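Local structure of HTH-type transcriptional regulator TreR (Bacillus subtilis, 2OGG) at residues T9-V13 and S43-D47; L29-D35 and Y57-K61; G48-I52 and R136-K141; L85-A90 and N120-E125. The protein represses the trePA trehalose operon and binds trehalose-6-phosphate, probably through the effector-binding (UTRA) domain that makes up this chain. All coordinates share one frame; numbering follows the deposited sequence.

Interaction 1. Residues T9-V13 and S43-D47. With SO4 (sulfate ion), chain C.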
loop_
_atom_site.group_PDB
_atom_site.type_symbol
_atom_site.label_atom_id
_atom_site.label_comp_id
_atom_site.label_asym_id
_atom_site.label_seq_id
_atom_site.Cartn_x
_atom_site.Cartn_y
_atom_site.Cartn_z
ATOM N N THR A 9 -15.808 -14.987 20.290
ATOM C CA THR A 9 -16.564 -14.036 19.421
ATOM C C THR A 9 -17.310 -14.786 18.292
ATOM O O THR A 9 -16.751 -15.034 17.221
ATOM C CB THR A 9 -15.637 -12.903 18.870
ATOM O OG1 THR A 9 -15.604 -12.918 17.438
ATOM C CG2 THR A 9 -14.217 -13.011 19.451
ATOM N N LYS A 10 -18.558 -15.179 18.563
ATOM C CA LYS A 10 -19.322 -16.075 17.676
ATOM C C LYS A 10 -19.804 -15.445 16.362
ATOM O O LYS A 10 -20.186 -14.287 16.322
ATOM C CB LYS A 10 -20.505 -16.694 18.432
ATOM C CG LYS A 10 -21.043 -17.990 17.831
ATOM C CD LYS A 10 -22.226 -18.541 18.631
ATOM C CE LYS A 10 -23.537 -17.863 18.229
ATOM N NZ LYS A 10 -24.594 -18.004 19.282
ATOM N N THR A 11 -19.954 -16.280 15.341
ATOM C CA THR A 11 -20.375 -15.851 14.012
ATOM C C THR A 11 -21.638 -16.620 13.621
ATOM O O THR A 11 -21.609 -17.842 13.460
ATOM C CB THR A 11 -19.249 -16.167 12.969
ATOM O OG1 THR A 11 -18.199 -15.207 13.102
ATOM C CG2 THR A 11 -19.772 -16.134 11.520
ATOM N N THR A 12 -22.669 -15.885 13.236
ATOM C CA THR A 12 -23.957 -16.466 12.932
ATOM C C THR A 12 -24.313 -16.188 11.488
ATOM O O THR A 12 -24.430 -15.025 11.092
ATOM C CB THR A 12 -25.018 -15.817 13.761
ATOM O OG1 THR A 12 -24.638 -15.883 15.138
ATOM C CG2 THR A 12 -26.374 -16.481 13.523
ATOM N N VAL A 13 -24.638 -17.251 10.751
ATOM C CA VAL A 13 -25.012 -17.150 9.347
ATOM C C VAL A 13 -26.515 -16.989 9.242
ATOM O O VAL A 13 -27.260 -17.908 9.554
ATOM C CB VAL A 13 -24.586 -18.399 8.587
ATOM C CG1 VAL A 13 -25.106 -18.373 7.177
ATOM C CG2 VAL A 13 -23.073 -18.508 8.607
ATOM N N SER A 43 -23.720 -12.153 11.056
ATOM C CA SER A 43 -23.524 -11.163 12.099
ATOM C C SER A 43 -22.443 -11.680 13.012
ATOM O O SER A 43 -22.234 -12.892 13.075
ATOM C CB SER A 43 -24.823 -10.931 12.892
ATOM O OG SER A 43 -25.034 -11.929 13.867
ATOM N N ARG A 44 -21.710 -10.768 13.655
ATOM C CA ARG A 44 -20.655 -11.142 14.585
ATOM C C ARG A 44 -21.065 -10.731 15.989
ATOM O O ARG A 44 -21.312 -9.559 16.236
ATOM C CB ARG A 44 -19.353 -10.414 14.251
ATOM C CG ARG A 44 -18.988 -10.366 12.799
ATOM C CD ARG A 44 -18.372 -11.678 12.374
ATOM N NE ARG A 44 -18.026 -11.647 10.958
ATOM C CZ ARG A 44 -17.179 -12.489 10.377
ATOM N NH1 ARG A 44 -16.599 -13.448 11.090
ATOM N NH2 ARG A 44 -16.911 -12.371 9.084
ATOM N N LYS A 45 -20.901 -11.640 16.941
ATOM C CA LYS A 45 -21.285 -11.384 18.322
ATOM C C LYS A 45 -20.004 -11.248 19.137
ATOM O O LYS A 45 -19.231 -12.203 19.259
ATOM C CB LYS A 45 -22.162 -12.540 18.843
ATOM C CG LYS A 45 -22.667 -12.419 20.284
ATOM C CD LYS A 45 -23.598 -13.585 20.601
ATOM C CE LYS A 45 -23.666 -13.894 22.097
ATOM N NZ LYS A 45 -24.217 -15.263 22.356
ATOM N N ILE A 46 -19.664 -10.005 19.461
ATOM C CA ILE A 46 -18.457 -9.715 20.225
ATOM C C ILE A 46 -18.892 -9.539 21.658
ATOM O O ILE A 46 -19.475 -8.524 22.031
ATOM C CB ILE A 46 -17.735 -8.477 19.671
ATOM C CG1 ILE A 46 -17.392 -8.729 18.186
ATOM C CG2 ILE A 46 -16.516 -8.115 20.551
ATOM C CD1 ILE A 46 -16.809 -7.552 17.433
ATOM N N ASP A 47 -18.767 -10.634 22.397
ATOM C CA ASP A 47 -19.613 -10.865 23.551
ATOM C C ASP A 47 -19.865 -9.642 24.429
ATOM O O ASP A 47 -19.013 -8.761 24.560
ATOM C CB ASP A 47 -19.222 -12.141 24.324
ATOM C CG ASP A 47 -19.705 -13.440 23.629
ATOM O OD1 ASP A 47 -20.115 -14.385 24.356
ATOM O OD2 ASP A 47 -19.675 -13.522 22.368
HETATM S S SO4 C . -14.218 -13.743 6.764
HETATM O O1 SO4 C . -14.363 -12.870 5.608
HETATM O O2 SO4 C . -12.933 -14.415 6.754
HETATM O O3 SO4 C . -14.238 -13.007 8.014
HETATM O O4 SO4 C . -15.299 -14.705 6.673
HETATM O O HOH W 1 -26.908 -15.806 20.451
#

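Interaction 2. Residues L29-D35 and Y57-K61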
loop_
_atom_site.group_PDB
_atom_site.type_symbol
_atom_site.label_atom_id
_atom_site.label_comp_id
_atom_site.label_asym_id
_atom_site.label_seq_id
_atom_site.Cartn_x
_atom_site.Cartn_y
_atom_site.Cartn_z
ATOM N N LEU A 29 -21.709 -5.704 -8.068
ATOM C CA LEU A 29 -20.799 -6.781 -8.455
ATOM C C LEU A 29 -20.602 -6.865 -9.962
ATOM O O LEU A 29 -19.928 -7.758 -10.443
ATOM C CB LEU A 29 -21.371 -8.099 -7.948
ATOM C CG LEU A 29 -20.475 -9.280 -7.674
ATOM C CD1 LEU A 29 -19.288 -8.872 -6.837
ATOM C CD2 LEU A 29 -21.289 -10.318 -6.968
ATOM N N ARG A 30 -21.125 -5.884 -10.691
ATOM C CA ARG A 30 -21.158 -5.914 -12.152
ATOM C C ARG A 30 -21.525 -7.290 -12.700
ATOM O O ARG A 30 -20.837 -7.829 -13.560
ATOM C CB ARG A 30 -19.831 -5.445 -12.737
ATOM C CG ARG A 30 -19.653 -3.934 -12.782
ATOM C CD ARG A 30 -18.154 -3.613 -12.881
ATOM N NE ARG A 30 -17.889 -2.181 -12.756
ATOM C CZ ARG A 30 -16.705 -1.662 -12.421
ATOM N NH1 ARG A 30 -15.672 -2.454 -12.163
ATOM N NH2 ARG A 30 -16.564 -0.350 -12.321
ATOM N N ALA A 31 -22.599 -7.862 -12.170
ATOM C CA ALA A 31 -23.100 -9.172 -12.598
ATOM C C ALA A 31 -24.352 -9.037 -13.476
ATOM O O ALA A 31 -25.193 -8.171 -13.214
ATOM C CB ALA A 31 -23.439 -10.011 -11.375
ATOM N N ASN A 32 -24.548 -10.004 -14.382
ATOM C CA ASN A 32 -25.773 -10.107 -15.195
ATOM C C ASN A 32 -26.882 -10.946 -14.538
ATOM O O ASN A 32 -26.652 -11.726 -13.588
ATOM C CB ASN A 32 -25.484 -10.770 -16.549
ATOM C CG ASN A 32 -24.319 -10.146 -17.286
ATOM O OD1 ASN A 32 -24.179 -8.921 -17.340
ATOM N ND2 ASN A 32 -23.568 -10.984 -17.995
ATOM N N LEU A 33 -28.031 -10.921 -15.208
ATOM C CA LEU A 33 -29.129 -11.827 -14.951
ATOM C C LEU A 33 -28.770 -13.305 -14.819
ATOM O O LEU A 33 -29.197 -13.991 -13.895
ATOM C CB LEU A 33 -30.051 -11.315 -13.866
ATOM C CG LEU A 33 -31.541 -11.603 -14.001
ATOM C CD1 LEU A 33 -32.175 -11.488 -12.616
ATOM C CD2 LEU A 33 -32.168 -10.615 -14.987
ATOM N N ASP A 34 -27.917 -13.781 -15.713
ATOM C CA ASP A 34 -27.648 -15.204 -15.806
ATOM C C ASP A 34 -26.300 -15.572 -15.192
ATOM O O ASP A 34 -25.529 -16.336 -15.780
ATOM C CB ASP A 34 -27.712 -15.641 -17.271
ATOM C CG ASP A 34 -27.186 -14.576 -18.220
ATOM O OD1 ASP A 34 -26.116 -14.805 -18.827
ATOM O OD2 ASP A 34 -27.804 -13.485 -18.307
ATOM N N ASP A 35 -25.952 -14.879 -14.113
ATOM C CA ASP A 35 -24.756 -15.181 -13.360
ATOM C C ASP A 35 -25.233 -15.714 -12.025
ATOM O O ASP A 35 -26.173 -15.182 -11.451
ATOM C CB ASP A 35 -23.944 -13.908 -13.118
ATOM C CG ASP A 35 -23.091 -13.512 -14.314
ATOM O OD1 ASP A 35 -22.490 -14.415 -14.959
ATOM O OD2 ASP A 35 -22.936 -12.283 -14.533
ATOM N N TYR A 57 -20.804 -11.318 -1.323
ATOM C CA TYR A 57 -21.391 -11.702 -2.603
ATOM C C TYR A 57 -20.257 -11.986 -3.603
ATOM O O TYR A 57 -19.456 -11.101 -3.886
ATOM C CB TYR A 57 -22.215 -10.537 -3.152
ATOM C CG TYR A 57 -23.392 -10.177 -2.286
ATOM C CD1 TYR A 57 -24.628 -10.799 -2.459
ATOM C CD2 TYR A 57 -23.298 -9.165 -1.345
ATOM C CE1 TYR A 57 -25.696 -10.469 -1.673
ATOM C CE2 TYR A 57 -24.299 -8.943 -0.470
ATOM C CZ TYR A 57 -25.532 -9.529 -0.685
ATOM O OH TYR A 57 -26.585 -9.228 0.151
ATOM N N PHE A 58 -20.214 -13.187 -4.178
ATOM C CA PHE A 58 -19.214 -13.503 -5.180
ATOM C C PHE A 58 -19.710 -14.548 -6.167
ATOM O O PHE A 58 -20.756 -15.168 -5.941
ATOM C CB PHE A 58 -17.910 -13.931 -4.521
ATOM C CG PHE A 58 -18.088 -14.998 -3.499
ATOM C CD1 PHE A 58 -18.447 -14.680 -2.221
ATOM C CD2 PHE A 58 -18.055 -16.327 -3.864
ATOM C CE1 PHE A 58 -18.658 -15.664 -1.288
ATOM C CE2 PHE A 58 -18.245 -17.323 -2.930
ATOM C CZ PHE A 58 -18.518 -16.992 -1.632
ATOM N N PHE A 59 -19.078 -14.599 -7.342
ATOM C CA PHE A 59 -19.593 -15.440 -8.435
ATOM C C PHE A 59 -19.288 -16.911 -8.178
ATOM O O PHE A 59 -18.106 -17.329 -8.159
ATOM C CB PHE A 59 -18.990 -15.054 -9.793
ATOM C CG PHE A 59 -19.378 -13.701 -10.280
ATOM C CD1 PHE A 59 -20.178 -13.571 -11.409
ATOM C CD2 PHE A 59 -18.750 -12.566 -9.782
ATOM C CE1 PHE A 59 -20.414 -12.330 -11.974
ATOM C CE2 PHE A 59 -19.093 -11.294 -10.254
ATOM C CZ PHE A 59 -19.862 -11.186 -11.404
ATOM N N ARG A 60 -20.316 -17.715 -8.390
ATOM C CA ARG A 60 -20.144 -19.134 -8.287
ATOM C C ARG A 60 -19.194 -19.632 -9.372
ATOM O O ARG A 60 -18.512 -20.624 -9.195
ATOM C CB ARG A 60 -21.478 -19.826 -8.398
ATOM C CG ARG A 60 -21.357 -21.299 -8.718
ATOM C CD ARG A 60 -22.589 -21.738 -9.440
ATOM N NE ARG A 60 -22.376 -23.023 -10.059
ATOM C CZ ARG A 60 -21.619 -23.220 -11.129
ATOM N NH1 ARG A 60 -21.141 -22.189 -11.823
ATOM N NH2 ARG A 60 -21.473 -24.451 -11.589
ATOM N N LYS A 61 -19.131 -18.934 -10.492
ATOM C CA LYS A 61 -18.309 -19.408 -11.603
ATOM C C LYS A 61 -16.845 -19.510 -11.215
ATOM O O LYS A 61 -16.169 -20.432 -11.601
ATOM C CB LYS A 61 -18.499 -18.512 -12.818
ATOM C CG LYS A 61 -17.252 -18.271 -13.638
ATOM C CD LYS A 61 -17.558 -17.165 -14.652
ATOM C CE LYS A 61 -18.516 -16.117 -14.036
ATOM N NZ LYS A 61 -19.302 -15.374 -15.060
#

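Interaction 3. Residues G48-I52 and R136-K141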
loop_
_atom_site.group_PDB
_atom_site.type_symbol
_atom_site.label_atom_id
_atom_site.label_comp_id
_atom_site.label_asym_id
_atom_site.label_seq_id
_atom_site.Cartn_x
_atom_site.Cartn_y
_atom_site.Cartn_z
ATOM N N GLY A 48 -21.137 -9.483 24.775
ATOM C CA GLY A 48 -22.132 -10.457 24.342
ATOM C C GLY A 48 -23.134 -9.895 23.355
ATOM O O GLY A 48 -24.329 -10.160 23.453
ATOM N N GLU A 49 -22.649 -9.159 22.365
ATOM C CA GLU A 49 -23.547 -8.406 21.505
ATOM C C GLU A 49 -23.284 -8.651 20.050
ATOM O O GLU A 49 -22.134 -8.776 19.638
ATOM C CB GLU A 49 -23.417 -6.913 21.783
ATOM C CG GLU A 49 -23.766 -6.513 23.199
ATOM C CD GLU A 49 -23.836 -5.014 23.358
ATOM O OE1 GLU A 49 -22.815 -4.343 23.105
ATOM O OE2 GLU A 49 -24.926 -4.502 23.695
ATOM N N HIS A 50 -24.355 -8.615 19.261
ATOM C CA HIS A 50 -24.258 -8.654 17.798
ATOM C C HIS A 50 -24.028 -7.238 17.294
ATOM O O HIS A 50 -24.903 -6.362 17.423
ATOM C CB HIS A 50 -25.545 -9.204 17.195
ATOM C CG HIS A 50 -25.810 -10.631 17.551
ATOM N ND1 HIS A 50 -25.258 -11.686 16.853
ATOM C CD2 HIS A 50 -26.527 -11.177 18.561
ATOM C CE1 HIS A 50 -25.638 -12.821 17.411
ATOM N NE2 HIS A 50 -26.417 -12.539 18.442
ATOM N N VAL A 51 -22.863 -7.010 16.699
ATOM C CA VAL A 51 -22.462 -5.649 16.436
ATOM C C VAL A 51 -21.975 -5.338 15.032
ATOM O O VAL A 51 -21.836 -4.168 14.686
ATOM C CB VAL A 51 -21.477 -5.158 17.477
ATOM C CG1 VAL A 51 -22.102 -5.260 18.846
ATOM C CG2 VAL A 51 -20.227 -5.990 17.423
ATOM N N ILE A 52 -21.617 -6.373 14.267
ATOM C CA ILE A 52 -21.218 -6.201 12.883
ATOM C C ILE A 52 -22.106 -7.046 11.981
ATOM O O ILE A 52 -22.407 -8.203 12.293
ATOM C CB ILE A 52 -19.742 -6.593 12.655
ATOM C CG1 ILE A 52 -18.826 -5.675 13.460
ATOM C CG2 ILE A 52 -19.375 -6.450 11.163
ATOM C CD1 ILE A 52 -17.674 -6.394 14.126
ATOM N N ARG A 136 -20.926 -3.866 7.954
ATOM C CA ARG A 136 -21.598 -2.775 8.663
ATOM C C ARG A 136 -21.332 -2.843 10.167
ATOM O O ARG A 136 -21.718 -3.826 10.828
ATOM C CB ARG A 136 -23.100 -2.839 8.381
ATOM C CG ARG A 136 -23.397 -3.006 6.901
ATOM C CD ARG A 136 -24.893 -3.029 6.592
ATOM N NE ARG A 136 -25.561 -1.781 6.942
ATOM C CZ ARG A 136 -25.722 -0.750 6.113
ATOM N NH1 ARG A 136 -25.214 -0.804 4.887
ATOM N NH2 ARG A 136 -26.383 0.339 6.514
ATOM N N HIS A 137 -20.658 -1.818 10.701
ATOM C CA HIS A 137 -20.331 -1.769 12.120
ATOM C C HIS A 137 -21.143 -0.756 12.879
ATOM O O HIS A 137 -21.238 0.394 12.470
ATOM C CB HIS A 137 -18.879 -1.371 12.303
ATOM C CG HIS A 137 -17.913 -2.279 11.619
ATOM N ND1 HIS A 137 -17.735 -2.280 10.252
ATOM C CD2 HIS A 137 -17.033 -3.183 12.114
ATOM C CE1 HIS A 137 -16.804 -3.163 9.931
ATOM N NE2 HIS A 137 -16.343 -3.705 11.045
ATOM N N ARG A 138 -21.555 -1.129 14.084
ATOM C CA ARG A 138 -21.970 -0.171 15.079
ATOM C C ARG A 138 -20.801 0.773 15.414
ATOM O O ARG A 138 -19.646 0.346 15.511
ATOM C CB ARG A 138 -22.383 -0.929 16.322
ATOM C CG ARG A 138 -23.428 -0.207 17.165
ATOM C CD ARG A 138 -23.923 -1.155 18.229
ATOM N NE ARG A 138 -22.970 -1.304 19.330
ATOM C CZ ARG A 138 -23.241 -1.940 20.469
ATOM N NH1 ARG A 138 -24.434 -2.508 20.658
ATOM N NH2 ARG A 138 -22.301 -2.059 21.397
ATOM N N LEU A 139 -21.100 2.045 15.638
ATOM C CA LEU A 139 -20.055 3.062 15.686
ATOM C C LEU A 139 -18.930 2.765 16.662
ATOM O O LEU A 139 -17.769 3.012 16.364
ATOM C CB LEU A 139 -20.645 4.440 15.971
ATOM C CG LEU A 139 -21.291 5.063 14.742
ATOM C CD1 LEU A 139 -22.495 4.251 14.380
ATOM C CD2 LEU A 139 -21.685 6.504 15.019
ATOM N N ASP A 140 -19.278 2.361 17.876
ATOM C CA ASP A 140 -18.262 2.077 18.889
ATOM C C ASP A 140 -17.389 0.854 18.578
ATOM O O ASP A 140 -16.492 0.540 19.335
ATOM C CB ASP A 140 -18.906 1.919 20.272
ATOM C CG ASP A 140 -19.809 0.692 20.364
ATOM O OD1 ASP A 140 -20.579 0.433 19.410
ATOM O OD2 ASP A 140 -19.724 -0.032 21.381
ATOM N N LYS A 141 -17.737 0.087 17.551
ATOM C CA LYS A 141 -17.056 -1.186 17.282
ATOM C C LYS A 141 -16.317 -1.142 15.952
ATOM O O LYS A 141 -16.327 -2.104 15.184
ATOM C CB LYS A 141 -18.060 -2.346 17.278
ATOM C CG LYS A 141 -18.664 -2.653 18.644
ATOM C CD LYS A 141 -17.585 -3.027 19.641
ATOM C CE LYS A 141 -18.146 -3.101 21.044
ATOM N NZ LYS A 141 -17.237 -3.863 21.922
#

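Interaction 4. Residues L85-A90 and N120-E125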
loop_
_atom_site.group_PDB
_atom_site.type_symbol
_atom_site.label_atom_id
_atom_site.label_comp_id
_atom_site.label_asym_id
_atom_site.label_seq_id
_atom_site.Cartn_x
_atom_site.Cartn_y
_atom_site.Cartn_z
ATOM N N LEU A 85 -4.092 -16.596 -5.901
ATOM C CA LEU A 85 -2.994 -16.202 -6.794
ATOM C C LEU A 85 -3.568 -15.411 -7.992
ATOM O O LEU A 85 -2.847 -14.707 -8.690
ATOM C CB LEU A 85 -2.322 -17.475 -7.283
ATOM C CG LEU A 85 -0.822 -17.676 -7.489
ATOM C CD1 LEU A 85 0.034 -17.129 -6.335
ATOM C CD2 LEU A 85 -0.617 -19.189 -7.665
ATOM N N SER A 86 -4.886 -15.476 -8.175
ATOM C CA SER A 86 -5.554 -14.814 -9.291
ATOM C C SER A 86 -6.116 -13.490 -8.832
ATOM O O SER A 86 -6.713 -12.768 -9.619
ATOM C CB SER A 86 -6.723 -15.661 -9.788
ATOM O OG SER A 86 -6.314 -16.955 -10.173
ATOM N N ILE A 87 -6.182 -13.304 -7.522
ATOM C CA ILE A 87 -6.691 -12.052 -6.980
ATOM C C ILE A 87 -5.645 -10.949 -7.052
ATOM O O ILE A 87 -4.516 -11.110 -6.577
ATOM C CB ILE A 87 -7.166 -12.210 -5.536
ATOM C CG1 ILE A 87 -8.204 -13.334 -5.459
ATOM C CG2 ILE A 87 -7.757 -10.877 -5.037
ATOM C CD1 ILE A 87 -8.994 -13.359 -4.155
ATOM N N SER A 88 -6.018 -9.824 -7.639
ATOM C CA SER A 88 -5.041 -8.799 -7.966
ATOM C C SER A 88 -5.034 -7.625 -6.997
ATOM O O SER A 88 -4.009 -7.286 -6.405
ATOM C CB SER A 88 -5.263 -8.300 -9.384
ATOM O OG SER A 88 -4.225 -7.409 -9.734
ATOM N N TYR A 89 -6.142 -6.909 -6.949
ATOM C CA TYR A 89 -6.249 -5.765 -6.060
ATOM C C TYR A 89 -7.646 -5.700 -5.531
ATOM O O TYR A 89 -8.570 -6.248 -6.135
ATOM C CB TYR A 89 -5.907 -4.457 -6.790
ATOM C CG TYR A 89 -6.814 -4.117 -7.961
ATOM C CD1 TYR A 89 -6.627 -4.728 -9.199
ATOM C CD2 TYR A 89 -7.714 -3.044 -7.886
ATOM C CE1 TYR A 89 -7.365 -4.336 -10.334
ATOM C CE2 TYR A 89 -8.458 -2.629 -9.013
ATOM C CZ TYR A 89 -8.287 -3.292 -10.237
ATOM O OH TYR A 89 -9.006 -2.924 -11.370
ATOM N N ALA A 90 -7.793 -5.014 -4.404
ATOM C CA ALA A 90 -9.102 -4.687 -3.852
ATOM C C ALA A 90 -9.223 -3.181 -3.689
ATOM O O ALA A 90 -8.256 -2.481 -3.369
ATOM C CB ALA A 90 -9.297 -5.358 -2.523
ATOM N N ASN A 120 -15.911 -3.265 -0.018
ATOM C CA ASN A 120 -14.673 -3.766 -0.559
ATOM C C ASN A 120 -14.952 -4.540 -1.848
ATOM O O ASN A 120 -15.871 -5.350 -1.905
ATOM C CB ASN A 120 -14.058 -4.666 0.497
ATOM C CG ASN A 120 -12.673 -5.059 0.178
ATOM O OD1 ASN A 120 -11.930 -4.307 -0.434
ATOM N ND2 ASN A 120 -12.252 -6.168 0.743
ATOM N N TYR A 121 -14.278 -4.153 -2.916
ATOM C CA TYR A 121 -14.455 -4.763 -4.227
ATOM C C TYR A 121 -13.166 -5.464 -4.637
ATOM O O TYR A 121 -12.128 -4.823 -4.775
ATOM C CB TYR A 121 -14.770 -3.662 -5.225
ATOM C CG TYR A 121 -15.981 -2.857 -4.831
ATOM C CD1 TYR A 121 -17.229 -3.101 -5.415
ATOM C CD2 TYR A 121 -15.884 -1.827 -3.895
ATOM C CE1 TYR A 121 -18.354 -2.391 -5.030
ATOM C CE2 TYR A 121 -16.989 -1.046 -3.574
ATOM C CZ TYR A 121 -18.235 -1.380 -4.092
ATOM O OH TYR A 121 -19.344 -0.621 -3.782
ATOM N N VAL A 122 -13.227 -6.776 -4.837
ATOM C CA VAL A 122 -12.024 -7.563 -5.116
ATOM C C VAL A 122 -11.997 -7.969 -6.591
ATOM O O VAL A 122 -13.044 -8.252 -7.162
ATOM C CB VAL A 122 -12.009 -8.797 -4.225
ATOM C CG1 VAL A 122 -10.649 -9.464 -4.207
ATOM C CG2 VAL A 122 -12.425 -8.409 -2.843
ATOM N N PHE A 123 -10.877 -7.699 -7.258
ATOM C CA PHE A 123 -10.733 -7.918 -8.701
ATOM C C PHE A 123 -9.698 -9.032 -8.980
ATOM O O PHE A 123 -8.805 -9.294 -8.157
ATOM C CB PHE A 123 -10.227 -6.639 -9.354
ATOM C CG PHE A 123 -11.204 -5.505 -9.335
ATOM C CD1 PHE A 123 -11.931 -5.181 -10.489
ATOM C CD2 PHE A 123 -11.301 -4.674 -8.216
ATOM C CE1 PHE A 123 -12.816 -4.087 -10.487
ATOM C CE2 PHE A 123 -12.180 -3.600 -8.191
ATOM C CZ PHE A 123 -12.917 -3.277 -9.345
ATOM N N LEU A 124 -9.794 -9.666 -10.144
ATOM C CA LEU A 124 -8.861 -10.739 -10.484
ATOM C C LEU A 124 -7.727 -10.246 -11.384
ATOM O O LEU A 124 -7.793 -9.161 -11.960
ATOM C CB LEU A 124 -9.587 -11.905 -11.155
ATOM C CG LEU A 124 -10.887 -12.387 -10.515
ATOM C CD1 LEU A 124 -11.592 -13.352 -11.458
ATOM C CD2 LEU A 124 -10.596 -13.067 -9.203
ATOM N N GLU A 125 -6.730 -11.099 -11.577
ATOM C CA GLU A 125 -5.619 -10.772 -12.442
ATOM C C GLU A 125 -6.115 -10.438 -13.846
ATOM O O GLU A 125 -5.584 -9.542 -14.496
ATOM C CB GLU A 125 -4.621 -11.917 -12.468
ATOM C CG GLU A 125 -3.175 -11.453 -12.365
ATOM C CD GLU A 125 -2.391 -12.251 -11.330
ATOM O OE1 GLU A 125 -2.049 -13.419 -11.618
ATOM O OE2 GLU A 125 -2.149 -11.716 -10.218
#

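Interaction 1. Residues T9-V13 and S43-D47
Thr12 and Ser43 form an antiparallel hydrogen-bonded pair, Thr12 N to Ser43 O and Ser43 N to Thr12 O both at 3.0 Å, and next to it Thr11 faces Arg44 across a non-hydrogen-bonded pair whose CA atoms are 4.8 Å apart. Lys45 N then bonds to Lys10 O at 2.8 Å. Thr11 and Arg44 run side by side on one face of the sheet. With OG1 placed beside its own backbone N (chi1 -76°), Thr11 accepts a weak, bent bond from Arg44 NH1 at 3.1 Å. The bend of the arginine at chi2 (-79°) turns the guanidinium toward this hydroxyl, while NH2 reaches O3 of a sulfate ion at 2.9 Å and NE makes a salt bridge with Asp54. The pairing joins strand 11-19, outermost in this chain's six-stranded antiparallel UTRA sheet, to strand 37-46. Arg42 and the backbone N atoms of Ile75 and Tyr76 also hold the sulfate, probably from the crystallisation liquor; an anion site here is consistent with affinity for a phosphorylated sugar. On the other face, Ser43 OG approaches Thr12 CB and is hydrogen-bonded to His14 and His50. The ammonium groups of Lys10 and Lys45 converge, NZ to NZ 4.1 Å, and weakly share one water.

Interaction 2. Residues L29-D35 and Y57-K61
The Phe59 ring is met by Leu29, Ala31 and Asp35 of the 29-35 loop. Leu29 and Phe59 lie alongside with their side chains running opposite ways, which brings Leu29 CG to 3.6 Å from Phe59 CE2. Farther round, Ala31 CB packs obliquely on Phe59 CZ at 3.8 Å. The Asp35 carboxylate stands at the ring edge, OD2 lying 3.6 Å from Phe59 CE1 near the ring plane, with the two planes steeply inclined at 75°. The ring is directed here by chi1 of -66°, which sets CG beside the backbone N. All this closes the connection between helix 23-29 and strand 37-46 over the end of strand 49-59 in the UTRA fold, and Ile37 adds to the packing round both Leu29 and Phe59. Asn32 to Asp35 is a type I beta turn. Within it Asn32 N donates to Asp35 OD2 at 2.8 Å, on the anti side of the carboxylate, and thus helps to fix the acid against the ring. The other oxygen, OD1, forms a salt bridge with Lys61 NZ at 3.3 Å, its hydrogen bond weak, the lysine chain bending at chi3 to reach it. At the opposite end of the contact, Leu29 CD2 touches Tyr57 CB at 3.9 Å, while the Tyr57 ring turns off to hydrogen-bond Glu39 through OH.

Interaction 3. Residues G48-I52 and R136-K141
Charged groups meet first: Arg138 NH2 donates to Glu49 OE1 at 2.9 Å in a salt bridge. The carboxylate and guanidinium planes are 76° apart, and the oxygen is approached on its syn side but well out of the carboxylate plane. Arg138 also binds Asp140 with two nitrogens, one to each oxygen, NE to OD1 at 3.0 Å and NH2 to OD2 at 3.3 Å. NH2 is therefore shared between two acids, and the cation probably eases the repulsion between them. A kink at chi3 (77°) brings the Arg138 guanidinium to the two acids, and NH1 is hydrogen-bonded to the backbone O of Asp108, so all three guanidinium nitrogens are engaged.

Apolar contacts pack beside this network. Val51 CG1 sits over the centre of one guanidinium face, 3.9 Å from Arg138 CZ, and Val51 CG2 touches Lys141 CG. Ile52 and His137 run alongside in the same direction. Ile52 CG2 makes a CH-pi contact with one face of the imidazole, 4.2 Å from the ring centroid, while Ile52 CG1 comes close to His137 CD2. The ring of Phe142 also meets His137, edge-to-face.

The backbone contribution is modest. Arg138 N donates to Val51 O at 3.1 Å in a nearly straight bond, and Ile52 pairs with His137 as an antiparallel non-hydrogen-bonded pair, with Ile52 CA 3.2 Å from Arg136 O. The two strands diverge toward Glu49.

Here strands 49-59 and 129-138 are central neighbours in the UTRA sheet. Strand 37-46 continues it beyond Val51 and Ile52, strand 114-124 lies beyond Arg136 and Arg138, and Leu139 packs on His114 of a second subunit.

Interaction 4. Residues L85-A90 and N120-E125
Tyr89 and Phe123 stack offset and almost parallel, ring centroids 4.6 Å apart and planes at 7°. Over one face of the tyrosine lies Phe123 CD2, 3.6 Å from Tyr89 CE2, and Phe123 CB also rests on that face in a CH-pi contact. Tyr89 OH in turn lies above the rim of the phenylalanine face. At the ring edges, Ser88 OG lies in the plane of the tyrosine and Tyr89 O in that of the phenylalanine. Chi1 of 61° holds the tyrosine CG between its backbone N and carbonyl carbon, folding the ring back over its partner. Backbone bonds flank the stack: Phe123 N to Tyr89 O and Ser88 N to Phe123 O, both 2.9 Å. Toward the start of strand 87-98, Glu125 N reaches Ser86 O at 2.6 Å. Away from the rings, Ile87 CG2 packs against Val122 CG1, and Ala90 and Val122 form a non-hydrogen-bonded pair. Strand 87-98 is the outermost strand of this chain's antiparallel sheet, with 114-124 inside it and 129-138 next. Helix 75-83 covers Ile87 through Ile79 and Glu80, while Ser88 makes backbone hydrogen bonds to a second subunit, whose Arg149 packs on Tyr89.

How the interactions relate
One six-stranded antiparallel sheet carries all four contacts. Interactions 1 and 4 bind its two outermost strands in this chain to their inner neighbours, whereas interaction 3 joins the central strands 49-59 and 129-138. Interaction 2 is the most buried and instead fastens a loop to the far end of 49-59, and relies mainly on apolar packing, with one salt bridge at its rim. Interaction 1, at the surface, is polar and reaches a sulfate; interaction 3 combines an ionic network with packing, and interaction 4 an aromatic stack with subunit contacts. Interactions 1 and 3 touch through Arg44 and Ile52, their centres about 10 Å apart, and Arg30 links interaction 2 to Phe123 of interaction 4.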